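Local coordinates for protein orotidine 5'-phosphate decarboxylase (Pyrococcus horikoshii, PDB 2CZD) that probably catalyses the decarboxylation of orotidine 5'-monophosphate to uridine 5'-monophosphate, the last step in making UMP de novo, at residues V3-V8 and Y181-R186; I25-V30 and E53-L58; V21-S26 and N193-A198. One frame throughout, in Å; residues are numbered along the deposited sequence.

Interaction 1: residues V3-V8 and Y181-R186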
loop_
_atom_site.group_PDB
_atom_site.type_symbol
_atom_site.label_atom_id
_atom_site.label_comp_id
_atom_site.label_asym_id
_atom_site.label_seq_id
_atom_site.Cartn_x
_atom_site.Cartn_y
_atom_site.Cartn_z
ATOM N N VAL B 3 -13.245 -14.535 9.297
ATOM C CA VAL B 3 -12.939 -13.130 9.066
ATOM C C VAL B 3 -13.702 -12.793 7.796
ATOM O O VAL B 3 -13.461 -13.378 6.757
ATOM C CB VAL B 3 -11.437 -12.883 8.820
ATOM C CG1 VAL B 3 -11.230 -11.425 8.363
ATOM C CG2 VAL B 3 -10.660 -13.155 10.129
ATOM N N LEU B 4 -14.645 -11.861 7.893
ATOM C CA LEU B 4 -15.434 -11.472 6.726
ATOM C C LEU B 4 -14.732 -10.365 5.948
ATOM O O LEU B 4 -14.525 -9.276 6.488
ATOM C CB LEU B 4 -16.818 -10.968 7.165
ATOM C CG LEU B 4 -17.671 -10.414 6.017
ATOM C CD1 LEU B 4 -18.009 -11.527 5.038
ATOM C CD2 LEU B 4 -18.964 -9.810 6.596
ATOM N N ALA B 5 -14.358 -10.665 4.704
ATOM C CA ALA B 5 -13.741 -9.669 3.811
ATOM C C ALA B 5 -14.956 -8.901 3.287
ATOM O O ALA B 5 -15.637 -9.331 2.330
ATOM C CB ALA B 5 -12.997 -10.359 2.677
ATOM N N LEU B 6 -15.230 -7.772 3.941
ATOM C CA LEU B 6 -16.412 -6.959 3.651
ATOM C C LEU B 6 -16.192 -6.033 2.469
ATOM O O LEU B 6 -16.145 -4.793 2.604
ATOM C CB LEU B 6 -16.798 -6.163 4.892
ATOM C CG LEU B 6 -18.155 -5.453 4.832
ATOM C CD1 LEU B 6 -19.256 -6.500 4.697
ATOM C CD2 LEU B 6 -18.349 -4.639 6.097
ATOM N N ASP B 7 -16.090 -6.658 1.308
ATOM C CA ASP B 7 -15.814 -5.935 0.081
ATOM C C ASP B 7 -17.101 -5.520 -0.620
ATOM O O ASP B 7 -17.357 -5.877 -1.766
ATOM C CB ASP B 7 -14.923 -6.795 -0.818
ATOM C CG ASP B 7 -13.570 -7.104 -0.180
ATOM O OD1 ASP B 7 -13.177 -6.389 0.769
ATOM O OD2 ASP B 7 -12.892 -8.052 -0.636
ATOM N N VAL B 8 -17.902 -4.764 0.122
ATOM C CA VAL B 8 -19.185 -4.244 -0.325
ATOM C C VAL B 8 -18.945 -2.748 -0.298
ATOM O O VAL B 8 -18.948 -2.122 0.763
ATOM C CB VAL B 8 -20.281 -4.646 0.663
ATOM C CG1 VAL B 8 -21.597 -3.943 0.323
ATOM C CG2 VAL B 8 -20.439 -6.160 0.631
ATOM N N TYR B 181 -8.012 -18.616 11.625
ATOM C CA TYR B 181 -9.134 -17.910 11.019
ATOM C C TYR B 181 -9.198 -18.235 9.543
ATOM O O TYR B 181 -8.162 -18.441 8.887
ATOM C CB TYR B 181 -8.953 -16.386 11.118
ATOM C CG TYR B 181 -8.848 -15.863 12.527
ATOM C CD1 TYR B 181 -9.987 -15.455 13.225
ATOM C CD2 TYR B 181 -7.609 -15.798 13.169
ATOM C CE1 TYR B 181 -9.896 -14.989 14.538
ATOM C CE2 TYR B 181 -7.504 -15.341 14.472
ATOM C CZ TYR B 181 -8.644 -14.940 15.149
ATOM O OH TYR B 181 -8.540 -14.499 16.442
ATOM N N ILE B 182 -10.427 -18.259 9.028
ATOM C CA ILE B 182 -10.683 -18.481 7.623
ATOM C C ILE B 182 -11.215 -17.132 7.132
ATOM O O ILE B 182 -12.126 -16.570 7.755
ATOM C CB ILE B 182 -11.784 -19.543 7.416
ATOM C CG1 ILE B 182 -11.344 -20.880 8.031
ATOM C CG2 ILE B 182 -12.068 -19.699 5.938
ATOM C CD1 ILE B 182 -10.078 -21.409 7.424
ATOM N N ILE B 183 -10.625 -16.587 6.066
ATOM C CA ILE B 183 -11.090 -15.312 5.504
ATOM C C ILE B 183 -12.059 -15.662 4.378
ATOM O O ILE B 183 -11.703 -16.372 3.429
ATOM C CB ILE B 183 -9.914 -14.493 4.935
ATOM C CG1 ILE B 183 -8.995 -14.089 6.090
ATOM C CG2 ILE B 183 -10.418 -13.289 4.154
ATOM C CD1 ILE B 183 -7.687 -13.479 5.616
ATOM N N VAL B 184 -13.292 -15.195 4.537
ATOM C CA VAL B 184 -14.367 -15.440 3.584
ATOM C C VAL B 184 -14.921 -14.134 3.028
ATOM O O VAL B 184 -15.116 -13.195 3.781
ATOM C CB VAL B 184 -15.506 -16.192 4.291
ATOM C CG1 VAL B 184 -16.626 -16.539 3.279
ATOM C CG2 VAL B 184 -14.963 -17.460 4.922
ATOM N N GLY B 185 -15.189 -14.088 1.724
ATOM C CA GLY B 185 -15.739 -12.883 1.122
ATOM C C GLY B 185 -17.120 -13.066 0.501
ATOM O O GLY B 185 -18.124 -13.186 1.214
ATOM N N ARG B 186 -17.160 -13.071 -0.829
ATOM C CA ARG B 186 -18.406 -13.208 -1.588
ATOM C C ARG B 186 -19.330 -14.326 -1.130
ATOM O O ARG B 186 -20.553 -14.177 -1.206
ATOM C CB ARG B 186 -18.098 -13.441 -3.072
ATOM C CG ARG B 186 -17.458 -12.277 -3.778
ATOM C CD ARG B 186 -17.109 -12.622 -5.229
ATOM N NE ARG B 186 -16.440 -11.494 -5.873
ATOM C CZ ARG B 186 -17.070 -10.433 -6.374
ATOM N NH1 ARG B 186 -16.371 -9.449 -6.926
ATOM N NH2 ARG B 186 -18.399 -10.368 -6.351
#
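Val3 and Ile183 face each other across two neighbouring parallel strands, and three backbone hydrogen bonds zip the strands together around them. Val3 N donates to Ile182 O at 2.8 Å in an almost straight bond (175° at the hydrogen). Val3 O takes the N-H of Val184, and Val184 O in turn receives Ala5 N. The bonds thus pass back and forth between the strands, as parallel pairing demands. Two CA-H...O contacts reinforce them: Ile183 CA lies 3.3 Å from Val3 O, and Leu4 CA approaches Val184 O.

The side chains sort onto the two faces of the sheet. On the face of Val3 and Ile183 the two residues lie side by side and point the same way, Val3 CB 3.9 Å from Ile183 CG1. The two methyls of Val3 share the work: CG1 sits anti to the backbone N (chi1 171°) and leans towards Ile183 CG1, while CG2 is turned back beside the N and meets Tyr181 CB at 3.8 Å. Further along, the small Ala5 brings its CB to 4.2 Å from Ile183 CG2. On the other face Leu4 brings its CD1 to 3.6 Å from Val184 O.

Second-shell residues pack against both faces. Lys29 of strand 27-31 touches Val3 on the Ile183 side, whereas Val21 of helix 11-21 and Ile188 of helix 186-189 cover Leu4 from the opposite one. Beyond the pairing, the chains lead into the substrate-binding residues Asp7, Gly185 and Arg186, with Gly185 at the N-cap of the short helix 186-189. Joining the first strand to the last in this way is the closing seam of the TIM barrel, whose C-terminal strand ends carry the active site.

Interaction 2: residues I25-V30 and E53-L58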
loop_
_atom_site.group_PDB
_atom_site.type_symbol
_atom_site.label_atom_id
_atom_site.label_comp_id
_atom_site.label_asym_id
_atom_site.label_seq_id
_atom_site.Cartn_x
_atom_site.Cartn_y
_atom_site.Cartn_z
ATOM N N ILE B 25 -19.172 -14.382 12.940
ATOM C CA ILE B 25 -17.847 -13.955 12.482
ATOM C C ILE B 25 -17.049 -13.383 13.650
ATOM O O ILE B 25 -17.621 -12.910 14.638
ATOM C CB ILE B 25 -17.945 -12.903 11.353
ATOM C CG1 ILE B 25 -18.655 -11.650 11.859
ATOM C CG2 ILE B 25 -18.748 -13.474 10.181
ATOM C CD1 ILE B 25 -18.480 -10.445 10.919
ATOM N N SER B 26 -15.729 -13.450 13.540
ATOM C CA SER B 26 -14.851 -12.944 14.587
ATOM C C SER B 26 -14.243 -11.586 14.271
ATOM O O SER B 26 -13.875 -10.827 15.191
ATOM C CB SER B 26 -13.735 -13.946 14.853
ATOM O OG SER B 26 -14.294 -15.183 15.257
ATOM N N MET B 27 -14.124 -11.276 12.981
ATOM C CA MET B 27 -13.568 -9.988 12.561
ATOM C C MET B 27 -14.098 -9.594 11.199
ATOM O O MET B 27 -14.543 -10.437 10.431
ATOM C CB MET B 27 -12.041 -10.062 12.469
ATOM C CG MET B 27 -11.370 -10.425 13.777
ATOM S SD MET B 27 -9.598 -10.218 13.647
ATOM C CE MET B 27 -9.017 -11.244 15.036
ATOM N N ILE B 28 -14.020 -8.297 10.912
ATOM C CA ILE B 28 -14.414 -7.746 9.629
ATOM C C ILE B 28 -13.117 -7.202 9.047
ATOM O O ILE B 28 -12.354 -6.523 9.745
ATOM C CB ILE B 28 -15.391 -6.574 9.790
ATOM C CG1 ILE B 28 -16.687 -7.075 10.434
ATOM C CG2 ILE B 28 -15.654 -5.928 8.441
ATOM C CD1 ILE B 28 -17.590 -5.948 10.928
ATOM N N LYS B 29 -12.852 -7.526 7.792
ATOM C CA LYS B 29 -11.652 -7.025 7.121
ATOM C C LYS B 29 -12.062 -6.008 6.048
ATOM O O LYS B 29 -12.931 -6.283 5.204
ATOM C CB LYS B 29 -10.877 -8.187 6.475
ATOM C CG LYS B 29 -9.591 -7.746 5.747
ATOM C CD LYS B 29 -8.849 -8.977 5.234
ATOM C CE LYS B 29 -9.478 -9.548 3.948
ATOM N NZ LYS B 29 -9.350 -8.602 2.795
ATOM N N VAL B 30 -11.448 -4.831 6.086
ATOM C CA VAL B 30 -11.756 -3.793 5.110
ATOM C C VAL B 30 -10.510 -3.510 4.275
ATOM O O VAL B 30 -9.387 -3.737 4.726
ATOM C CB VAL B 30 -12.252 -2.490 5.789
ATOM C CG1 VAL B 30 -13.516 -2.784 6.614
ATOM C CG2 VAL B 30 -11.157 -1.899 6.670
ATOM N N GLU B 53 -14.379 -6.752 15.848
ATOM C CA GLU B 53 -13.001 -6.313 15.597
ATOM C C GLU B 53 -12.767 -6.092 14.112
ATOM O O GLU B 53 -13.330 -6.790 13.273
ATOM C CB GLU B 53 -12.002 -7.334 16.148
ATOM C CG GLU B 53 -11.810 -7.199 17.661
ATOM C CD GLU B 53 -10.789 -8.155 18.224
ATOM O OE1 GLU B 53 -10.514 -8.055 19.439
ATOM O OE2 GLU B 53 -10.260 -9.005 17.474
ATOM N N ILE B 54 -11.922 -5.110 13.798
ATOM C CA ILE B 54 -11.637 -4.761 12.410
ATOM C C ILE B 54 -10.192 -4.909 11.980
ATOM O O ILE B 54 -9.272 -4.480 12.682
ATOM C CB ILE B 54 -12.069 -3.293 12.129
ATOM C CG1 ILE B 54 -13.581 -3.153 12.349
ATOM C CG2 ILE B 54 -11.707 -2.889 10.704
ATOM C CD1 ILE B 54 -14.055 -1.717 12.331
ATOM N N ILE B 55 -10.003 -5.568 10.845
ATOM C CA ILE B 55 -8.683 -5.697 10.251
ATOM C C ILE B 55 -8.642 -4.763 9.042
ATOM O O ILE B 55 -9.511 -4.836 8.169
ATOM C CB ILE B 55 -8.408 -7.115 9.719
ATOM C CG1 ILE B 55 -8.375 -8.113 10.865
ATOM C CG2 ILE B 55 -7.038 -7.145 8.973
ATOM C CD1 ILE B 55 -8.455 -9.591 10.378
ATOM N N ALA B 56 -7.641 -3.885 8.977
ATOM C CA ALA B 56 -7.488 -3.000 7.820
ATOM C C ALA B 56 -6.433 -3.654 6.922
ATOM O O ALA B 56 -5.233 -3.657 7.251
ATOM C CB ALA B 56 -7.042 -1.596 8.264
ATOM N N ASP B 57 -6.906 -4.243 5.824
ATOM C CA ASP B 57 -6.072 -4.969 4.867
ATOM C C ASP B 57 -5.459 -3.937 3.934
ATOM O O ASP B 57 -5.890 -3.768 2.786
ATOM C CB ASP B 57 -6.938 -5.971 4.083
ATOM C CG ASP B 57 -6.114 -6.907 3.223
ATOM O OD1 ASP B 57 -4.901 -6.667 3.082
ATOM O OD2 ASP B 57 -6.677 -7.876 2.670
ATOM N N LEU B 58 -4.462 -3.234 4.455
ATOM C CA LEU B 58 -3.799 -2.192 3.661
ATOM C C LEU B 58 -2.524 -2.656 2.965
ATOM O O LEU B 58 -2.131 -2.063 1.957
ATOM C CB LEU B 58 -3.461 -1.000 4.550
ATOM C CG LEU B 58 -4.597 -0.516 5.451
ATOM C CD1 LEU B 58 -4.127 0.730 6.215
ATOM C CD2 LEU B 58 -5.830 -0.206 4.616
HETATM O O HOH W 1 -14.964 -9.248 17.168
HETATM O O HOH W 2 -11.954 -11.275 17.223
#
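Lys29 and Asp57 meet towards the C-terminal ends of two adjacent parallel strands of the TIM barrel, 27-31 and 53-60, which belong to one beta-alpha-beta connection with helices 32-38 and 41-50 in between. Four backbone bonds satisfy the facing amides and carbonyls in turn: Ile28 N donates to Glu53 O, Ile55 N to Ile28 O at 2.8 Å, Val30 N to Ile55 O, and Asp57 N to Val30 O. The Ile55 N-H arrives in the plane of the Ile28 carbonyl. Lys29 CA-H also approaches Ile55 O, at 3.2 Å between CA and O, giving that oxygen a further, weaker contact.

Beside Ser26 and Glu53, water completes the bonding. Ser26 O accepts from two water molecules; one of these receives Glu53 N, and the other donates to Glu53 OE2 at 2.8 Å. This carboxylate oxygen is also hydrogen-bonded to Tyr81, a residue of the next strand, so the bridging water is not its sole polar partner. The methyl end of Met27 comes by at 3.5 Å, CE to Glu53 OE2, and Met27 SD rests on Ile55 CD1 at the same separation, the two side chains crossing one another.

At the far end the charges are paired within the substrate site. Asp57 OD1 forms a salt bridge with Lys59, the catalytic proton donor, and OD2 forms another with Lys29, so two lysines grip the carboxylate, one at each oxygen, which probably limits its rotation. With Lys29 CG anti to the backbone N, CG already lies 3.6 Å from Asp57 CB; the bends at chi3 (78°) and chi4 (66°) then turn CE and NZ to the carboxylate, NZ 2.8 Å from Asp57 OD2, on that oxygen's anti lone pair.

Interaction 3: residues V21-S26 and N193-A198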
loop_
_atom_site.group_PDB
_atom_site.type_symbol
_atom_site.label_atom_id
_atom_site.label_comp_id
_atom_site.label_asym_id
_atom_site.label_seq_id
_atom_site.Cartn_x
_atom_site.Cartn_y
_atom_site.Cartn_z
ATOM N N VAL B 21 -24.492 -10.655 10.074
ATOM C CA VAL B 21 -23.689 -11.860 10.261
ATOM C C VAL B 21 -22.815 -11.853 11.514
ATOM O O VAL B 21 -22.123 -12.825 11.791
ATOM C CB VAL B 21 -22.773 -12.100 9.036
ATOM C CG1 VAL B 21 -23.603 -12.112 7.739
ATOM C CG2 VAL B 21 -21.686 -11.023 8.986
ATOM N N LYS B 22 -22.870 -10.761 12.281
ATOM C CA LYS B 22 -22.058 -10.630 13.489
ATOM C C LYS B 22 -21.969 -11.874 14.364
ATOM O O LYS B 22 -20.896 -12.204 14.874
ATOM C CB LYS B 22 -22.574 -9.469 14.342
ATOM C CG LYS B 22 -21.836 -9.330 15.663
ATOM C CD LYS B 22 -22.345 -8.141 16.446
ATOM C CE LYS B 22 -21.667 -8.057 17.811
ATOM N NZ LYS B 22 -22.242 -6.935 18.612
ATOM N N ASP B 23 -23.093 -12.562 14.558
ATOM C CA ASP B 23 -23.112 -13.750 15.404
ATOM C C ASP B 23 -22.167 -14.866 14.969
ATOM O O ASP B 23 -21.704 -15.660 15.796
ATOM C CB ASP B 23 -24.541 -14.314 15.493
ATOM C CG ASP B 23 -25.477 -13.424 16.311
ATOM O OD1 ASP B 23 -26.687 -13.720 16.353
ATOM O OD2 ASP B 23 -25.014 -12.434 16.917
ATOM N N TYR B 24 -21.860 -14.914 13.676
ATOM C CA TYR B 24 -21.011 -15.975 13.174
ATOM C C TYR B 24 -19.637 -15.600 12.655
ATOM O O TYR B 24 -19.003 -16.425 12.011
ATOM C CB TYR B 24 -21.755 -16.758 12.088
ATOM C CG TYR B 24 -23.059 -17.330 12.582
ATOM C CD1 TYR B 24 -24.265 -16.713 12.278
ATOM C CD2 TYR B 24 -23.080 -18.462 13.388
ATOM C CE1 TYR B 24 -25.472 -17.211 12.766
ATOM C CE2 TYR B 24 -24.282 -18.968 13.887
ATOM C CZ TYR B 24 -25.473 -18.337 13.569
ATOM O OH TYR B 24 -26.671 -18.830 14.058
ATOM N N ILE B 25 -19.172 -14.382 12.940
ATOM C CA ILE B 25 -17.847 -13.955 12.482
ATOM C C ILE B 25 -17.049 -13.383 13.650
ATOM O O ILE B 25 -17.621 -12.910 14.638
ATOM C CB ILE B 25 -17.945 -12.903 11.353
ATOM C CG1 ILE B 25 -18.655 -11.650 11.859
ATOM C CG2 ILE B 25 -18.748 -13.474 10.181
ATOM C CD1 ILE B 25 -18.480 -10.445 10.919
ATOM N N SER B 26 -15.729 -13.450 13.540
ATOM C CA SER B 26 -14.851 -12.944 14.587
ATOM C C SER B 26 -14.243 -11.586 14.271
ATOM O O SER B 26 -13.875 -10.827 15.191
ATOM C CB SER B 26 -13.735 -13.946 14.853
ATOM O OG SER B 26 -14.294 -15.183 15.257
ATOM N N ASN B 193 -28.770 -15.081 1.595
ATOM C CA ASN B 193 -28.937 -14.850 3.024
ATOM C C ASN B 193 -27.548 -14.904 3.654
ATOM O O ASN B 193 -27.057 -15.976 4.019
ATOM C CB ASN B 193 -29.817 -15.933 3.641
ATOM C CG ASN B 193 -30.143 -15.663 5.093
ATOM O OD1 ASN B 193 -29.360 -15.043 5.829
ATOM N ND2 ASN B 193 -31.302 -16.151 5.527
ATOM N N PRO B 194 -26.890 -13.741 3.779
ATOM C CA PRO B 194 -25.545 -13.714 4.377
ATOM C C PRO B 194 -25.411 -14.399 5.749
ATOM O O PRO B 194 -24.441 -15.105 6.011
ATOM C CB PRO B 194 -25.232 -12.225 4.439
ATOM C CG PRO B 194 -25.949 -11.669 3.239
ATOM C CD PRO B 194 -27.282 -12.411 3.277
ATOM N N ARG B 195 -26.371 -14.188 6.645
ATOM C CA ARG B 195 -26.285 -14.792 7.969
ATOM C C ARG B 195 -26.289 -16.308 7.892
ATOM O O ARG B 195 -25.510 -16.973 8.578
ATOM C CB ARG B 195 -27.450 -14.322 8.860
ATOM C CG ARG B 195 -27.382 -14.855 10.278
ATOM C CD ARG B 195 -28.510 -14.277 11.157
ATOM N NE ARG B 195 -28.286 -14.514 12.588
ATOM C CZ ARG B 195 -28.341 -15.704 13.182
ATOM N NH1 ARG B 195 -28.116 -15.807 14.491
ATOM N NH2 ARG B 195 -28.633 -16.796 12.481
ATOM N N GLU B 196 -27.174 -16.865 7.065
ATOM C CA GLU B 196 -27.221 -18.313 6.934
ATOM C C GLU B 196 -25.968 -18.865 6.256
ATOM O O GLU B 196 -25.524 -19.970 6.569
ATOM C CB GLU B 196 -28.485 -18.745 6.183
ATOM C CG GLU B 196 -29.725 -18.726 7.050
ATOM C CD GLU B 196 -29.652 -19.744 8.175
ATOM O OE1 GLU B 196 -29.364 -20.927 7.891
ATOM O OE2 GLU B 196 -29.882 -19.369 9.338
ATOM N N ALA B 197 -25.380 -18.091 5.344
ATOM C CA ALA B 197 -24.162 -18.522 4.669
ATOM C C ALA B 197 -23.011 -18.560 5.671
ATOM O O ALA B 197 -22.212 -19.493 5.696
ATOM C CB ALA B 197 -23.842 -17.584 3.519
ATOM N N ALA B 198 -22.920 -17.538 6.510
ATOM C CA ALA B 198 -21.863 -17.518 7.514
ATOM C C ALA B 198 -22.077 -18.662 8.508
ATOM O O ALA B 198 -21.138 -19.355 8.897
ATOM C CB ALA B 198 -21.866 -16.181 8.244
#
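Arg195 reaches from the first turn of helix 194-205 to Asp23 and Tyr24, in the loop that follows helix 11-21. From CB its chain sets off away from the backbone N (chi1 -177°) and stays extended as far as NE, a course that carries it along the tyrosine: CG lies 3.9 Å from Tyr24 CE1, and NE is equally far from the same carbon. At CZ the approach tightens to 3.3 Å from Tyr24 CE1, which sits over one face of the guanidinium. The two planes stand 82° apart, with the CE1 edge of the ring turned onto the face of the guanidinium. NH2 lies near the ring plane and makes a weak hydrogen bond to Tyr24 OH at 3.2 Å. NH1 makes a salt bridge to Asp23 OD1, 3.1 Å away; the oxygen lies close to the guanidinium plane and offers its anti lone pair.

Replacing Arg195 with a leucine would probably deprive Asp23 of this positive partner and leave the edge of Tyr24 less firmly held.

Below the polar layer the contact is apolar. Val21 CG1 nestles 3.7 Å from Pro194 CB, and Ala198 CB meets Tyr24 CB at 3.9 Å. Tyr202, one helical turn onward, adds an edge-to-face contact to the Tyr24 ring, while Asn193 OD1 caps the helix by accepting Glu196 N. Ile188 of helix 186-189 touches both Val21 and Ala198. Here the end of the first helix is joined to the start of the last, part of the closed outer ring of helices of a TIM barrel.

How the interactions relate
Interactions 1 and 2 are neighbours in one closed sheet, their centres about 8 Å apart, joined by strands 2-5 and 27-31: Leu4 O lies 2.7 Å from Lys29 N, a probable hydrogen bond. In barrel order they cover the last, first, second and third strands. Interaction 3 lies outside this wall, its centre about 10 Å from that of interaction 1, where Val21 and Ile25 pack on Leu4; it shares Ile25 and Ser26 with interaction 2, whose centre is about 14 Å away. Interaction 2 is nested within the span closed by interaction 1, whereas interactions 1 and 3 alternate along the chain. Strand and helix layers are both closed by pairing the chain's two ends.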